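Core protein VP4 (Bluetongue virus, PDB 2JHP) caps viral messenger RNA as a multifunctional enzyme of the inner capsid, working as an RNA-capping assembly line. Local coordinates at residues A[8-13]-A[68-73]; A[59-64]-A[594-599]; A[79-84]-A[486-491]; A[474-479]-A[503-508]. All coordinates share one frame; numbering follows the deposited sequence.

How the interactions relate
Helix 59-64 joins most of the contacts. In interaction 2 it meets 594-599. It also covers one face of the sheet of interaction 1, with F69 CE2 3.7 Å from L62 CD1. R63 of the same helix reaches interaction 3, where its NH2 lies 3.1 Å from L489 O. R60 NH2 makes a weak hydrogen bond to L475 O, in the helix of interaction 4, and W479 of that helix packs against A594 and A595. Interactions 1 and 4 do not touch; their nearest atoms are about 9 Å apart. No segment lines a ligand pocket. A bound guanine is about 10 Å from the L489 side chain, and an S-adenosyl-L-homocysteine about 13 Å from that of L503.

Interaction 1: A[8-13]-A[68-73]; sequences LYVTNE and IFISTH
Y9 and F69 sit side by side on neighbouring parallel strands of a five-stranded, all-parallel sheet, where 7-10 runs next to 67-71. The strands pair in register, L8 with I68, Y9 with F69 and V10 with I70. Y9 uses both backbone groups: its N gives to I68 O at 2.9 Å, and its O takes I70 N at 2.8 Å. T11 N then gives to I70 O. On one face L8, V10, I68 and I70 pack together, and I70 CD1 lies 3.9 Å from L8 CB. Helix 99-112 touches L8, V10 and I68 there. Y9 and F69 occupy the other face. Their CD2 atoms are 4.0 Å apart, and the two side chains cross at a slant. The Y9 hydroxyl is bonded to G52 O, and F69 is covered by helix 59-64, the crossover helix between strands 48-51 and 67-71. At the C-terminal ends of the strands the contact becomes polar. S71 OG lies within hydrogen-bonding distance of both T11 OG1 and E13 OE2. S71 OG also accepts from H73 N, forming an ST turn. The E13 chain bends at chi2 (-74°) and folds its carboxylate back over the start of the loop after strand 67-71. OE2 passes over one face of the H73 ring, offset toward its rim. Two groups of T72 hold this oxygen. T72 N reaches E13 OE2 at 3.0 Å, nearly in line with the C-O bond, while T72 OG1 gives to E13 OE2 at 2.7 Å from above the carboxylate plane, 39° out of it.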
# COMPACT_ATOMS: atom_id res chain seq x y z
N LEU A 8 -22.77 -8.38 -6.61
CA LEU A 8 -23.11 -8.11 -5.23
C LEU A 8 -24.09 -9.17 -4.78
O LEU A 8 -25.32 -9.02 -4.92
CB LEU A 8 -23.66 -6.70 -5.06
CG LEU A 8 -22.84 -5.52 -5.60
CD1 LEU A 8 -23.58 -4.18 -5.40
CD2 LEU A 8 -21.45 -5.48 -4.96
N TYR A 9 -23.54 -10.25 -4.25
CA TYR A 9 -24.33 -11.38 -3.84
C TYR A 9 -24.82 -11.23 -2.41
O TYR A 9 -24.04 -11.01 -1.48
CB TYR A 9 -23.56 -12.69 -4.02
CG TYR A 9 -24.26 -13.89 -3.43
CD1 TYR A 9 -25.09 -14.69 -4.21
CD2 TYR A 9 -24.08 -14.23 -2.08
CE1 TYR A 9 -25.74 -15.80 -3.65
CE2 TYR A 9 -24.72 -15.33 -1.52
CZ TYR A 9 -25.54 -16.12 -2.31
OH TYR A 9 -26.17 -17.20 -1.75
N VAL A 10 -26.13 -11.38 -2.25
CA VAL A 10 -26.76 -11.32 -0.93
C VAL A 10 -27.44 -12.65 -0.59
O VAL A 10 -27.92 -13.35 -1.48
CB VAL A 10 -27.78 -10.16 -0.83
CG1 VAL A 10 -27.10 -8.84 -1.18
CG2 VAL A 10 -28.99 -10.39 -1.73
N THR A 11 -27.45 -12.99 0.70
CA THR A 11 -28.11 -14.20 1.18
C THR A 11 -29.62 -13.99 1.27
O THR A 11 -30.12 -12.87 1.12
CB THR A 11 -27.53 -14.68 2.54
OG1 THR A 11 -27.69 -13.65 3.53
CG2 THR A 11 -26.06 -15.02 2.40
N ASN A 12 -30.34 -15.08 1.52
CA ASN A 12 -31.79 -15.13 1.33
C ASN A 12 -32.61 -14.14 2.16
O ASN A 12 -33.57 -13.56 1.64
CB ASN A 12 -32.31 -16.56 1.52
CG ASN A 12 -31.88 -17.49 0.39
OD1 ASN A 12 -31.18 -18.48 0.62
ND2 ASN A 12 -32.28 -17.16 -0.83
N GLU A 13 -32.23 -13.95 3.42
CA GLU A 13 -32.99 -13.08 4.34
C GLU A 13 -32.97 -11.62 3.88
O GLU A 13 -33.70 -10.79 4.42
CB GLU A 13 -32.47 -13.22 5.78
CG GLU A 13 -31.24 -12.37 6.15
CD GLU A 13 -29.90 -12.87 5.56
OE1 GLU A 13 -29.88 -13.84 4.77
OE2 GLU A 13 -28.86 -12.27 5.91
N ILE A 68 -19.02 -10.59 -4.38
CA ILE A 68 -18.84 -10.02 -3.06
C ILE A 68 -20.00 -10.55 -2.23
O ILE A 68 -21.16 -10.49 -2.67
CB ILE A 68 -18.83 -8.48 -3.09
CG1 ILE A 68 -17.52 -7.98 -3.71
CG2 ILE A 68 -19.06 -7.87 -1.68
CD1 ILE A 68 -17.48 -6.44 -3.94
N PHE A 69 -19.69 -11.05 -1.05
CA PHE A 69 -20.67 -11.76 -0.24
C PHE A 69 -21.21 -10.85 0.85
O PHE A 69 -20.46 -10.35 1.70
CB PHE A 69 -20.06 -13.05 0.31
CG PHE A 69 -19.47 -13.93 -0.76
CD1 PHE A 69 -18.15 -13.76 -1.18
CD2 PHE A 69 -20.23 -14.92 -1.37
CE1 PHE A 69 -17.61 -14.58 -2.19
CE2 PHE A 69 -19.69 -15.73 -2.37
CZ PHE A 69 -18.38 -15.56 -2.78
N ILE A 70 -22.52 -10.61 0.79
CA ILE A 70 -23.19 -9.70 1.72
C ILE A 70 -24.28 -10.45 2.49
O ILE A 70 -25.11 -11.13 1.89
CB ILE A 70 -23.84 -8.50 0.97
CG1 ILE A 70 -22.81 -7.75 0.13
CG2 ILE A 70 -24.49 -7.54 1.94
CD1 ILE A 70 -23.04 -7.85 -1.35
N SER A 71 -24.27 -10.32 3.82
CA SER A 71 -25.28 -10.99 4.66
C SER A 71 -25.37 -10.37 6.06
O SER A 71 -24.51 -9.60 6.46
CB SER A 71 -24.97 -12.49 4.81
OG SER A 71 -25.93 -13.14 5.62
N THR A 72 -26.43 -10.73 6.78
CA THR A 72 -26.51 -10.45 8.21
C THR A 72 -25.68 -11.48 8.97
O THR A 72 -25.07 -11.17 9.99
CB THR A 72 -27.97 -10.44 8.75
OG1 THR A 72 -28.60 -11.71 8.53
CG2 THR A 72 -28.80 -9.34 8.08
N HIS A 73 -25.66 -12.71 8.45
CA HIS A 73 -24.95 -13.84 9.06
C HIS A 73 -23.42 -13.71 8.94
O HIS A 73 -22.92 -12.93 8.13
CB HIS A 73 -25.44 -15.17 8.45
CG HIS A 73 -26.94 -15.33 8.46
ND1 HIS A 73 -27.66 -15.65 7.33
CD2 HIS A 73 -27.84 -15.22 9.46
CE1 HIS A 73 -28.94 -15.72 7.63
NE2 HIS A 73 -29.08 -15.47 8.92

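Interaction 2: A[59-64]-A[594-599]; sequences IRQLRG and AAEVIE
Q61 and I598 mark the nearest backbone approach, with their CA atoms 6.8 Å apart. Segment 59-64 is helical. Segment 594-599 is an extended loop without regular structure that passes beside the helix. Q61 makes the one hydrogen bond across the contact. Its chain is extended beyond CG, and Q61 NE2 gives to V597 O at 3.0 Å with an N-H...O angle of 169°. The acceptor lies almost in the amide plane. Q61 OE1 takes T58 N, so both ends of the amide are bonded. R60 and E596 form a salt bridge, with R60 NH1 3.5 Å from E596 OE2. The guanidinium and carboxylate planes are 41° apart, so the two groups do not meet flat. A bend at chi3 of R60 (80°) brings NH1 beside E596 CG. OE2 of E596 also rests on the aliphatic part of R60, 3.4 Å from R60 CD. The stronger partner of R60 is D514, which bridges to NH2. D514 also accepts from E596 N, and thus ties both residues together. I598 points CD1 at the helix backbone, 4.1 Å from Q61 O and close to G64. Helix 34-41 lies next to both segments through L34, which touches Q61 and I598. W479 of helix 470-480 packs on R60 and A595, while strand 67-71 covers I59, L62 and R63.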
# COMPACT_ATOMS: atom_id res chain seq x y z
N ILE A 59 -14.77 -20.74 -4.03
CA ILE A 59 -14.46 -19.34 -3.76
C ILE A 59 -13.78 -18.63 -4.96
O ILE A 59 -14.25 -17.58 -5.41
CB ILE A 59 -13.67 -19.18 -2.42
CG1 ILE A 59 -13.17 -17.74 -2.25
CG2 ILE A 59 -12.48 -20.12 -2.34
CD1 ILE A 59 -14.25 -16.79 -1.99
N ARG A 60 -12.70 -19.22 -5.46
CA ARG A 60 -11.95 -18.70 -6.60
C ARG A 60 -12.78 -18.61 -7.87
O ARG A 60 -12.56 -17.71 -8.69
CB ARG A 60 -10.74 -19.58 -6.88
CG ARG A 60 -9.59 -19.41 -5.89
CD ARG A 60 -8.45 -20.27 -6.32
NE ARG A 60 -7.66 -19.66 -7.38
CZ ARG A 60 -7.17 -20.32 -8.42
NH1 ARG A 60 -7.39 -21.62 -8.57
NH2 ARG A 60 -6.45 -19.67 -9.33
N GLN A 61 -13.71 -19.55 -8.04
CA GLN A 61 -14.64 -19.51 -9.17
C GLN A 61 -15.52 -18.29 -9.03
O GLN A 61 -15.62 -17.49 -9.96
CB GLN A 61 -15.48 -20.78 -9.26
CG GLN A 61 -14.74 -21.93 -9.89
CD GLN A 61 -15.60 -23.19 -10.09
OE1 GLN A 61 -16.34 -23.60 -9.19
NE2 GLN A 61 -15.47 -23.80 -11.27
N LEU A 62 -16.11 -18.13 -7.85
CA LEU A 62 -16.98 -16.98 -7.59
C LEU A 62 -16.22 -15.65 -7.62
O LEU A 62 -16.75 -14.65 -8.11
CB LEU A 62 -17.79 -17.15 -6.29
CG LEU A 62 -18.91 -18.19 -6.32
CD1 LEU A 62 -19.64 -18.29 -4.98
CD2 LEU A 62 -19.91 -17.91 -7.43
N ARG A 63 -14.98 -15.64 -7.14
CA ARG A 63 -14.17 -14.42 -7.21
C ARG A 63 -13.81 -14.04 -8.65
O ARG A 63 -13.74 -12.85 -8.98
CB ARG A 63 -12.90 -14.55 -6.37
CG ARG A 63 -13.14 -14.42 -4.87
CD ARG A 63 -13.65 -13.08 -4.44
NE ARG A 63 -13.49 -12.93 -3.00
CZ ARG A 63 -14.27 -12.18 -2.22
NH1 ARG A 63 -15.29 -11.51 -2.73
NH2 ARG A 63 -14.03 -12.12 -0.92
N GLY A 64 -13.61 -15.04 -9.50
CA GLY A 64 -13.35 -14.83 -10.91
C GLY A 64 -14.56 -14.22 -11.59
O GLY A 64 -14.43 -13.53 -12.61
N ALA A 594 -3.87 -28.20 -9.22
CA ALA A 594 -4.76 -27.55 -8.25
C ALA A 594 -5.38 -26.28 -8.85
O ALA A 594 -5.49 -25.25 -8.19
CB ALA A 594 -4.02 -27.24 -6.93
N ALA A 595 -5.77 -26.38 -10.11
CA ALA A 595 -6.31 -25.26 -10.86
C ALA A 595 -7.76 -25.48 -11.19
O ALA A 595 -8.20 -26.59 -11.39
CB ALA A 595 -5.52 -25.06 -12.14
N GLU A 596 -8.52 -24.39 -11.25
CA GLU A 596 -9.91 -24.41 -11.67
C GLU A 596 -10.15 -23.40 -12.77
O GLU A 596 -9.27 -22.62 -13.12
CB GLU A 596 -10.86 -24.21 -10.49
CG GLU A 596 -10.39 -23.21 -9.46
CD GLU A 596 -10.82 -23.59 -8.05
OE1 GLU A 596 -11.69 -24.48 -7.92
OE2 GLU A 596 -10.29 -23.01 -7.09
N VAL A 597 -11.37 -23.45 -13.30
CA VAL A 597 -11.73 -22.80 -14.56
C VAL A 597 -13.21 -22.35 -14.50
O VAL A 597 -13.94 -22.72 -13.57
CB VAL A 597 -11.48 -23.82 -15.73
CG1 VAL A 597 -12.48 -24.98 -15.67
CG2 VAL A 597 -11.48 -23.13 -17.09
N ILE A 598 -13.64 -21.54 -15.47
CA ILE A 598 -15.07 -21.32 -15.71
C ILE A 598 -15.47 -21.45 -17.19
O ILE A 598 -16.27 -20.65 -17.69
CB ILE A 598 -15.58 -19.94 -15.22
CG1 ILE A 598 -14.77 -19.42 -14.03
CG2 ILE A 598 -17.09 -20.01 -14.91
CD1 ILE A 598 -14.78 -17.89 -13.96
N GLU A 599 -14.91 -22.44 -17.89
CA GLU A 599 -15.33 -22.76 -19.27
C GLU A 599 -14.70 -24.03 -19.82
O GLU A 599 -13.49 -24.23 -19.74
CB GLU A 599 -15.13 -21.58 -20.25
CG GLU A 599 -13.76 -20.89 -20.22
CD GLU A 599 -13.77 -19.50 -20.86
OE1 GLU A 599 -14.87 -19.00 -21.21
OE2 GLU A 599 -12.69 -18.90 -21.01

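Interaction 3: A[79-84]-A[486-491]; sequences ADIIKT and KKDLTY
D488 meets T84 with both carboxylate oxygens, and this is the tight part of the contact. T84 N gives to D488 OD1 at 2.9 Å, nearly straight at 169°. T84 OG1 gives to D488 OD2 at 2.7 Å. Both oxygens use their syn lone pairs, so one residue grips the carboxylate at two points and fixes its rotation. D488 belongs to a type I turn from K486 to L489. K83 reaches the same turn. Its chain bends at chi2 and chi4, which brings NZ back to its own strand end and across to the loop. K83 NZ gives to D488 O at 2.8 Å from above the carbonyl plane, and to T84 O in that carbonyl's plane. Its ion pair with D488 OD1 is long. The two carbonyls satisfy the ammonium; its charge is probably offset by D488 and, in another long pair, D86. The opposite end, at D80 and K487, is looser. Here K487 NZ lies 3.3 Å from D80 OD1, a weak hydrogen bond within a salt bridge at the surface. I81 fills the middle: its CD1 is 3.8 Å from D488 OD1 and 4.1 Å from K487 CB. Strand 82-84 pairs with strand 75-77 in a small antiparallel sheet. I59 and R63 of helix 59-64 pack on K83, and R63 NH2 also bonds L489 O. On the far part of the loop, L489 and Y491 pack on helix 470-480.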
# COMPACT_ATOMS: atom_id res chain seq x y z
N ALA A 79 -18.56 -24.36 -1.96
CA ALA A 79 -18.17 -25.75 -2.28
C ALA A 79 -16.76 -26.06 -1.80
O ALA A 79 -16.33 -27.20 -1.79
CB ALA A 79 -18.28 -26.01 -3.78
N ASP A 80 -16.07 -25.00 -1.40
CA ASP A 80 -14.63 -24.99 -1.24
C ASP A 80 -14.29 -24.80 0.23
O ASP A 80 -13.59 -25.61 0.82
CB ASP A 80 -14.08 -23.79 -2.04
CG ASP A 80 -12.60 -23.90 -2.35
OD1 ASP A 80 -11.89 -24.71 -1.72
OD2 ASP A 80 -12.14 -23.16 -3.25
N ILE A 81 -14.79 -23.70 0.79
CA ILE A 81 -14.52 -23.29 2.17
C ILE A 81 -15.79 -22.68 2.78
O ILE A 81 -16.78 -22.45 2.08
CB ILE A 81 -13.36 -22.24 2.24
CG1 ILE A 81 -13.70 -20.98 1.43
CG2 ILE A 81 -12.02 -22.85 1.80
CD1 ILE A 81 -12.85 -19.78 1.80
N ILE A 82 -15.76 -22.45 4.09
CA ILE A 82 -16.78 -21.65 4.75
C ILE A 82 -16.30 -20.20 4.70
O ILE A 82 -15.50 -19.75 5.54
CB ILE A 82 -17.06 -22.16 6.20
CG1 ILE A 82 -17.57 -23.60 6.16
CG2 ILE A 82 -18.10 -21.28 6.88
CD1 ILE A 82 -17.68 -24.28 7.52
N LYS A 83 -16.76 -19.47 3.69
CA LYS A 83 -16.26 -18.13 3.38
C LYS A 83 -16.77 -17.07 4.35
O LYS A 83 -17.98 -16.92 4.51
CB LYS A 83 -16.64 -17.74 1.94
CG LYS A 83 -16.28 -16.30 1.55
CD LYS A 83 -14.76 -16.09 1.44
CE LYS A 83 -14.41 -14.61 1.25
NZ LYS A 83 -14.18 -13.88 2.53
N THR A 84 -15.85 -16.32 4.96
CA THR A 84 -16.20 -15.17 5.80
C THR A 84 -16.91 -14.10 4.97
O THR A 84 -16.48 -13.77 3.87
CB THR A 84 -14.95 -14.55 6.47
OG1 THR A 84 -14.22 -15.56 7.17
CG2 THR A 84 -15.35 -13.47 7.47
N LYS A 486 -4.50 -15.95 1.38
CA LYS A 486 -5.45 -17.00 1.75
C LYS A 486 -6.69 -16.98 0.85
O LYS A 486 -7.01 -15.96 0.25
CB LYS A 486 -5.88 -16.84 3.21
CG LYS A 486 -4.78 -17.00 4.24
CD LYS A 486 -5.30 -16.58 5.60
CE LYS A 486 -4.18 -16.25 6.56
NZ LYS A 486 -3.57 -17.48 7.14
N LYS A 487 -7.39 -18.11 0.77
CA LYS A 487 -8.63 -18.20 -0.00
C LYS A 487 -9.71 -17.26 0.55
O LYS A 487 -10.52 -16.72 -0.21
CB LYS A 487 -9.16 -19.64 -0.01
CG LYS A 487 -9.05 -20.36 -1.34
CD LYS A 487 -7.82 -21.24 -1.44
CE LYS A 487 -8.04 -22.37 -2.45
NZ LYS A 487 -8.84 -23.51 -1.87
N ASP A 488 -9.69 -17.08 1.87
CA ASP A 488 -10.72 -16.36 2.62
C ASP A 488 -10.60 -14.81 2.58
O ASP A 488 -11.46 -14.09 3.10
CB ASP A 488 -10.70 -16.88 4.05
CG ASP A 488 -11.97 -16.59 4.79
OD1 ASP A 488 -13.06 -16.88 4.27
OD2 ASP A 488 -11.88 -16.06 5.90
N LEU A 489 -9.53 -14.33 1.95
CA LEU A 489 -9.29 -12.90 1.76
C LEU A 489 -10.54 -12.11 1.40
O LEU A 489 -11.21 -12.39 0.39
CB LEU A 489 -8.24 -12.68 0.67
CG LEU A 489 -7.82 -11.22 0.42
CD1 LEU A 489 -7.04 -10.67 1.62
CD2 LEU A 489 -7.00 -11.10 -0.85
N THR A 490 -10.86 -11.12 2.22
CA THR A 490 -11.93 -10.20 1.93
C THR A 490 -11.37 -9.08 1.07
O THR A 490 -10.47 -8.34 1.50
CB THR A 490 -12.57 -9.66 3.22
OG1 THR A 490 -13.28 -10.73 3.85
CG2 THR A 490 -13.55 -8.51 2.93
N TYR A 491 -11.88 -8.99 -0.15
CA TYR A 491 -11.49 -7.93 -1.06
C TYR A 491 -12.56 -7.76 -2.13
O TYR A 491 -13.49 -8.55 -2.25
CB TYR A 491 -10.12 -8.20 -1.67
CG TYR A 491 -10.13 -9.25 -2.74
CD1 TYR A 491 -9.96 -8.91 -4.07
CD2 TYR A 491 -10.35 -10.59 -2.42
CE1 TYR A 491 -9.98 -9.87 -5.06
CE2 TYR A 491 -10.39 -11.55 -3.40
CZ TYR A 491 -10.19 -11.19 -4.72
OH TYR A 491 -10.21 -12.16 -5.71

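Interaction 4: A[474-479]-A[503-508]; sequences ILFLMW and LKEPIP
F476 projects from helix 470-480 against the loop that follows strand 499-503. From CB the ring leaves with CG anti to the backbone N (chi1 -172°), which sends it outward to segment 503-508. F476 CD2 comes first and lies 3.8 Å from L503 CD1, the two side chains sliding past each other in opposite directions. Further out, F476 CE2 meets the stem of E505, 3.9 Å from E505 CB and about as far from its CG. On the other branch of the ring, F476 CE1 is 4.0 Å from P508 CG, which sits at the ring edge close to the ring plane. F476 thus touches three residues of the loop in turn. W570 of helix 568-576 adds a ring contact, with planes at about 65°. L503 ends the antiparallel strand of a seven-stranded mixed sheet with order 3-2-1-4-5-7-6. This is the order of the Rossmann-like methyltransferase fold, consistent with the S-adenosyl-L-homocysteine bound in this protein. The helix lies between the last two strands of that sheet in the chain. After L503 the chain makes an inverse gamma turn centred on K504; the next residue, E505, faces the helix. A bend at chi2 (-58°) lets the E505 stem lie against F476 while OE2 reaches the hydroxyls of Y124 and Y481. L477 adds a looser contact, its CD2 4.5 Å from L503 CD1. W479 crosses P508 at about a right angle. The indole N-H is turned to S593 O, while W479 CZ3 lies 4.0 Å from P508 CG and CH2 is equally near P508 CB.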
# COMPACT_ATOMS: atom_id res chain seq x y z
N ILE A 474 -4.52 -11.53 -7.79
CA ILE A 474 -4.81 -12.07 -6.47
C ILE A 474 -5.11 -13.58 -6.55
O ILE A 474 -4.59 -14.36 -5.76
CB ILE A 474 -5.97 -11.31 -5.79
CG1 ILE A 474 -5.53 -9.87 -5.42
CG2 ILE A 474 -6.52 -12.08 -4.59
CD1 ILE A 474 -4.72 -9.70 -4.10
N LEU A 475 -5.92 -13.96 -7.52
CA LEU A 475 -6.28 -15.35 -7.75
C LEU A 475 -5.07 -16.20 -8.10
O LEU A 475 -4.98 -17.38 -7.72
CB LEU A 475 -7.32 -15.41 -8.87
CG LEU A 475 -8.81 -15.52 -8.51
CD1 LEU A 475 -9.09 -15.60 -7.01
CD2 LEU A 475 -9.61 -14.43 -9.17
N PHE A 476 -4.13 -15.61 -8.84
CA PHE A 476 -2.86 -16.25 -9.12
C PHE A 476 -2.10 -16.53 -7.82
O PHE A 476 -1.59 -17.64 -7.63
CB PHE A 476 -2.02 -15.38 -10.05
CG PHE A 476 -0.77 -16.06 -10.53
CD1 PHE A 476 -0.83 -17.00 -11.56
CD2 PHE A 476 0.46 -15.78 -9.95
CE1 PHE A 476 0.31 -17.63 -12.01
CE2 PHE A 476 1.60 -16.40 -10.40
CZ PHE A 476 1.53 -17.33 -11.43
N LEU A 477 -2.05 -15.54 -6.93
CA LEU A 477 -1.33 -15.68 -5.67
C LEU A 477 -2.06 -16.57 -4.69
O LEU A 477 -1.43 -17.26 -3.92
CB LEU A 477 -1.04 -14.30 -5.03
CG LEU A 477 -0.10 -13.39 -5.81
CD1 LEU A 477 -0.23 -11.92 -5.41
CD2 LEU A 477 1.33 -13.88 -5.66
N MET A 478 -3.39 -16.56 -4.72
CA MET A 478 -4.14 -17.54 -3.96
C MET A 478 -3.64 -18.96 -4.33
O MET A 478 -3.42 -19.82 -3.46
CB MET A 478 -5.64 -17.43 -4.20
CG MET A 478 -6.29 -16.36 -3.36
SD MET A 478 -8.08 -16.33 -3.55
CE MET A 478 -8.48 -14.82 -2.68
N TRP A 479 -3.42 -19.16 -5.62
CA TRP A 479 -3.15 -20.46 -6.22
C TRP A 479 -1.70 -20.92 -6.03
O TRP A 479 -1.46 -22.09 -5.75
CB TRP A 479 -3.51 -20.37 -7.70
CG TRP A 479 -3.25 -21.57 -8.54
CD1 TRP A 479 -3.51 -22.86 -8.23
CD2 TRP A 479 -2.73 -21.56 -9.86
NE1 TRP A 479 -3.16 -23.68 -9.27
CE2 TRP A 479 -2.67 -22.90 -10.29
CE3 TRP A 479 -2.29 -20.55 -10.73
CZ2 TRP A 479 -2.19 -23.27 -11.55
CZ3 TRP A 479 -1.81 -20.91 -11.98
CH2 TRP A 479 -1.76 -22.25 -12.38
N LEU A 503 4.05 -9.32 -12.24
CA LEU A 503 4.69 -10.19 -11.24
C LEU A 503 5.93 -10.87 -11.80
O LEU A 503 5.90 -11.37 -12.92
CB LEU A 503 3.72 -11.27 -10.76
CG LEU A 503 2.43 -10.91 -10.05
CD1 LEU A 503 1.60 -12.14 -9.80
CD2 LEU A 503 2.73 -10.24 -8.74
N LYS A 504 7.02 -10.89 -11.02
CA LYS A 504 8.22 -11.67 -11.37
C LYS A 504 7.97 -13.13 -10.98
O LYS A 504 8.53 -13.65 -10.02
CB LYS A 504 9.49 -11.12 -10.73
CG LYS A 504 10.77 -11.58 -11.41
CD LYS A 504 11.88 -10.56 -11.23
CE LYS A 504 13.11 -10.92 -12.04
NZ LYS A 504 14.02 -9.76 -12.20
N GLU A 505 7.07 -13.75 -11.74
CA GLU A 505 6.65 -15.13 -11.57
C GLU A 505 6.70 -15.87 -12.92
O GLU A 505 6.15 -15.36 -13.91
CB GLU A 505 5.22 -15.17 -11.00
CG GLU A 505 5.12 -14.80 -9.53
CD GLU A 505 5.95 -15.71 -8.66
OE1 GLU A 505 6.32 -16.83 -9.10
OE2 GLU A 505 6.25 -15.30 -7.52
N PRO A 506 7.35 -17.06 -12.96
CA PRO A 506 7.47 -17.79 -14.23
C PRO A 506 6.12 -18.31 -14.68
O PRO A 506 5.26 -18.61 -13.85
CB PRO A 506 8.43 -18.96 -13.90
CG PRO A 506 8.30 -19.18 -12.44
CD PRO A 506 7.98 -17.78 -11.84
N ILE A 507 5.94 -18.40 -16.00
CA ILE A 507 4.77 -19.05 -16.59
C ILE A 507 4.57 -20.41 -15.93
O ILE A 507 5.53 -21.16 -15.78
CB ILE A 507 4.95 -19.23 -18.11
CG1 ILE A 507 5.15 -17.88 -18.81
CG2 ILE A 507 3.76 -19.96 -18.70
CD1 ILE A 507 5.69 -17.97 -20.24
N PRO A 508 3.33 -20.73 -15.51
CA PRO A 508 3.09 -22.04 -14.91
C PRO A 508 3.38 -23.19 -15.86
O PRO A 508 3.40 -23.02 -17.08
CB PRO A 508 1.59 -22.01 -14.59
CG PRO A 508 1.25 -20.56 -14.51
CD PRO A 508 2.11 -19.91 -15.55